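Side-chain contact in superoxide dismutase (Clostridium difficile, PDB 3TJT), which probably protects cells by converting superoxide radicals to hydrogen peroxide and dioxygen at an iron or manganese centre: residues L126-S131 with L166-H171. Residues are numbered along the deposited sequence; the frame is centred on the assembly and turned at random.
Sequences LDVFGS and LDVWEH. With FE (Fe (III) ion), chain B.
The end of strand 161-167 and the turn after it, which bring D167 and H171 to the iron, pack here, at W169, against S131, the residue just before strand 132-138. The CB of S131 sits over the middle of the five-membered indole ring, 3.5 Å from its centroid and 12° off the ring normal, a CH-pi contact. In W169, chi1 (-78°, CG anti to the carbonyl carbon) points the side chain between S131 and the metal, and the chi2 turn sets one indole face on S131 CB and the other toward the metal-bound water, 3.1 Å above the plane and toward the rim. The tryptophan is thus sandwiched between the serine methylene and the iron's solvent ligand, while its NE1 is held by the carbonyl of N151. OG of S131 hydrogen-bonds to S131 of the second subunit and also to a water that accepts from the backbone N of E170. A second water bridges segments 126-131 and 166-171 by donating to O of G130 and to O of V168, at 2.7 Å each. Farther back, CG2 of V168 packs against V128, 3.8 Å from V128 CB and nearly as close to its CG1 and CG2. On the metal side, OD2 of D167 binds the iron at 1.9 Å; OD1 takes the backbone N-H of W169 at 3.0 Å in an Asx turn, the nitrogen lying on the anti side and 33° out of the carboxylate plane, a bond that helps fix the rotation of the carboxylate. NE2 of H171 binds the metal at 2.2 Å, and H30 and H85 complete the protein ligands. Reciprocal hydrogen bonds between ND1 of H171 and OE2 of E170 of the second subunit link active site to dimer interface: this is the DxWEHxYY motif of iron/manganese superoxide dismutases.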
ATOM      1  N   LEU A 126       2.318   6.748 -11.418  1.00 17.70           N
ATOM      2  CA  LEU A 126       0.898   6.989 -11.173  1.00 21.23           C
ATOM      3  C   LEU A 126       0.106   5.691 -11.164  1.00 23.64           C
ATOM      4  O   LEU A 126      -0.867   5.553 -10.427  1.00 23.18           O
ATOM      5  CB  LEU A 126       0.328   7.932 -12.233  1.00 22.79           C
ATOM      6  CG  LEU A 126      -1.111   8.395 -11.994  1.00 24.59           C
ATOM      7  CD1 LEU A 126      -1.151   9.349 -10.811  1.00 24.42           C
ATOM      8  CD2 LEU A 126      -1.694   9.045 -13.252  1.00 26.56           C
ATOM      9  N   ASP A 127       0.534   4.737 -11.983  1.00 21.22           N
ATOM     10  CA  ASP A 127      -0.221   3.502 -12.177  1.00 24.91           C
ATOM     11  C   ASP A 127       0.091   2.381 -11.171  1.00 23.08           C
ATOM     12  O   ASP A 127      -0.568   1.341 -11.186  1.00 24.45           O
ATOM     13  CB  ASP A 127      -0.044   2.986 -13.611  1.00 23.29           C
ATOM     14  CG  ASP A 127      -0.744   3.860 -14.648  1.00 29.65           C
ATOM     15  OD1 ASP A 127      -1.495   4.786 -14.270  1.00 32.40           O
ATOM     16  OD2 ASP A 127      -0.537   3.618 -15.858  1.00 34.41           O
ATOM     17  N   VAL A 128       1.079   2.572 -10.299  1.00 19.20           N
ATOM     18  CA  VAL A 128       1.349   1.576  -9.274  1.00 17.47           C
ATOM     19  C   VAL A 128       0.086   1.412  -8.442  1.00 19.53           C
ATOM     20  O   VAL A 128      -0.454   2.397  -7.922  1.00 18.36           O
ATOM     21  CB  VAL A 128       2.516   1.981  -8.347  1.00 16.90           C
ATOM     22  CG1 VAL A 128       2.567   1.072  -7.133  1.00 18.38           C
ATOM     23  CG2 VAL A 128       3.850   1.943  -9.114  1.00 17.19           C
ATOM     24  N   PHE A 129      -0.401   0.177  -8.340  1.00 18.81           N
ATOM     25  CA  PHE A 129      -1.631  -0.083  -7.594  1.00 17.39           C
ATOM     26  C   PHE A 129      -1.308  -0.665  -6.233  1.00 18.56           C
ATOM     27  O   PHE A 129      -0.694  -1.730  -6.130  1.00 17.30           O
ATOM     28  CB  PHE A 129      -2.564  -1.033  -8.350  1.00 17.50           C
ATOM     29  CG  PHE A 129      -3.933  -1.107  -7.749  1.00 18.35           C
ATOM     30  CD1 PHE A 129      -4.865  -0.117  -8.019  1.00 19.65           C
ATOM     31  CD2 PHE A 129      -4.275  -2.133  -6.884  1.00 20.85           C
ATOM     32  CE1 PHE A 129      -6.139  -0.160  -7.445  1.00 21.15           C
ATOM     33  CE2 PHE A 129      -5.547  -2.192  -6.307  1.00 19.28           C
ATOM     34  CZ  PHE A 129      -6.473  -1.200  -6.582  1.00 19.84           C
ATOM     35  N   GLY A 130      -1.730   0.032  -5.182  1.00 15.69           N
ATOM     36  CA  GLY A 130      -1.339  -0.338  -3.841  1.00 12.50           C
ATOM     37  C   GLY A 130      -0.043   0.380  -3.501  1.00 16.63           C
ATOM     38  O   GLY A 130       0.212   1.475  -4.019  1.00 16.41           O
ATOM     39  N   SER A 131       0.763  -0.241  -2.650  1.00 14.82           N
ATOM     40  CA  SER A 131       2.039   0.324  -2.198  1.00 16.86           C
ATOM     41  C   SER A 131       3.158  -0.105  -3.131  1.00 18.88           C
ATOM     42  O   SER A 131       3.172  -1.243  -3.611  1.00 17.07           O
ATOM     43  CB  SER A 131       2.376  -0.169  -0.786  1.00 15.25           C
ATOM     44  OG  SER A 131       1.367   0.198   0.166  1.00 16.15           O
ATOM     45  N   LEU A 166      11.241   6.396  -6.979  1.00 17.61           N
ATOM     46  CA  LEU A 166      10.240   7.208  -6.280  1.00 16.38           C
ATOM     47  C   LEU A 166       9.318   6.323  -5.452  1.00 17.84           C
ATOM     48  O   LEU A 166       8.696   5.385  -5.967  1.00 18.64           O
ATOM     49  CB  LEU A 166       9.411   8.012  -7.289  1.00 14.45           C
ATOM     50  CG  LEU A 166       8.232   8.833  -6.735  1.00 14.89           C
ATOM     51  CD1 LEU A 166       8.696   9.831  -5.672  1.00 16.63           C
ATOM     52  CD2 LEU A 166       7.495   9.530  -7.881  1.00 15.74           C
ATOM     53  N   ASP A 167       9.241   6.637  -4.167  1.00 14.36           N
ATOM     54  CA  ASP A 167       8.361   5.963  -3.216  1.00 16.76           C
ATOM     55  C   ASP A 167       6.929   6.436  -3.445  1.00 17.28           C
ATOM     56  O   ASP A 167       6.638   7.621  -3.300  1.00 16.16           O
ATOM     57  CB  ASP A 167       8.829   6.322  -1.800  1.00 15.47           C
ATOM     58  CG  ASP A 167       8.135   5.530  -0.712  1.00 16.33           C
ATOM     59  OD1 ASP A 167       7.177   4.777  -1.006  1.00 16.21           O
ATOM     60  OD2 ASP A 167       8.557   5.649   0.463  1.00 16.74           O
ATOM     61  N   VAL A 168       6.027   5.524  -3.814  1.00 16.89           N
ATOM     62  CA  VAL A 168       4.616   5.906  -3.941  1.00 13.54           C
ATOM     63  C   VAL A 168       3.698   5.190  -2.950  1.00 13.01           C
ATOM     64  O   VAL A 168       2.487   5.113  -3.168  1.00 17.29           O
ATOM     65  CB  VAL A 168       4.058   5.796  -5.397  1.00 18.01           C
ATOM     66  CG1 VAL A 168       4.716   6.832  -6.307  1.00 17.19           C
ATOM     67  CG2 VAL A 168       4.237   4.388  -5.960  1.00 17.30           C
ATOM     68  N   TRP A 169       4.270   4.681  -1.864  1.00 13.48           N
ATOM     69  CA  TRP A 169       3.470   4.302  -0.701  1.00 13.83           C
ATOM     70  C   TRP A 169       2.736   5.565  -0.284  1.00 17.77           C
ATOM     71  O   TRP A 169       3.274   6.674  -0.405  1.00 14.86           O
ATOM     72  CB  TRP A 169       4.352   3.856   0.458  1.00 14.06           C
ATOM     73  CG  TRP A 169       4.907   2.457   0.356  1.00 16.55           C
ATOM     74  CD1 TRP A 169       5.682   1.945  -0.653  1.00 16.04           C
ATOM     75  CD2 TRP A 169       4.751   1.407   1.315  1.00 15.39           C
ATOM     76  NE1 TRP A 169       6.011   0.636  -0.375  1.00 14.14           N
ATOM     77  CE2 TRP A 169       5.462   0.285   0.830  1.00 14.14           C
ATOM     78  CE3 TRP A 169       4.088   1.307   2.543  1.00 15.05           C
ATOM     79  CZ2 TRP A 169       5.518  -0.924   1.530  1.00 15.51           C
ATOM     80  CZ3 TRP A 169       4.150   0.100   3.247  1.00 16.07           C
ATOM     81  CH2 TRP A 169       4.860  -0.999   2.734  1.00 17.23           C
ATOM     82  N   GLU A 170       1.523   5.416   0.230  1.00 13.53           N
ATOM     83  CA  GLU A 170       0.774   6.600   0.625  1.00 16.11           C
ATOM     84  C   GLU A 170       1.438   7.386   1.764  1.00 13.20           C
ATOM     85  O   GLU A 170       1.268   8.606   1.840  1.00 16.58           O
ATOM     86  CB  GLU A 170      -0.690   6.237   0.920  1.00 15.25           C
ATOM     87  CG  GLU A 170      -1.451   5.943  -0.371  1.00 14.74           C
ATOM     88  CD  GLU A 170      -2.831   5.330  -0.150  1.00 15.84           C
ATOM     89  OE1 GLU A 170      -3.018   4.585   0.839  1.00 15.97           O
ATOM     90  OE2 GLU A 170      -3.712   5.606  -0.983  1.00 17.98           O
ATOM     91  N   HIS A 171       2.208   6.727   2.625  1.00 14.65           N
ATOM     92  CA  HIS A 171       2.882   7.485   3.686  1.00 15.90           C
ATOM     93  C   HIS A 171       3.824   8.545   3.119  1.00 18.74           C
ATOM     94  O   HIS A 171       4.146   9.525   3.793  1.00 16.76           O
ATOM     95  CB  HIS A 171       3.580   6.605   4.740  1.00 14.73           C
ATOM     96  CG  HIS A 171       4.700   5.759   4.206  1.00 16.41           C
ATOM     97  ND1 HIS A 171       4.692   4.382   4.295  1.00 17.98           N
ATOM     98  CD2 HIS A 171       5.864   6.090   3.600  1.00 21.60           C
ATOM     99  CE1 HIS A 171       5.806   3.903   3.763  1.00 18.69           C
ATOM    100  NE2 HIS A 171       6.529   4.919   3.328  1.00 17.99           N
TER
HETATM  101 FE    FE B   1       8.445   5.014   2.266  1.00 25.18          FE
HETATM  102  O   HOH W   1       0.211   3.750  -2.490  1.00 18.14           O
HETATM  103  O   HOH W   2       0.957   2.774   1.056  1.00 16.55           O
HETATM  104  O   HOH W   3       7.905   3.077   1.298  1.00 16.43           O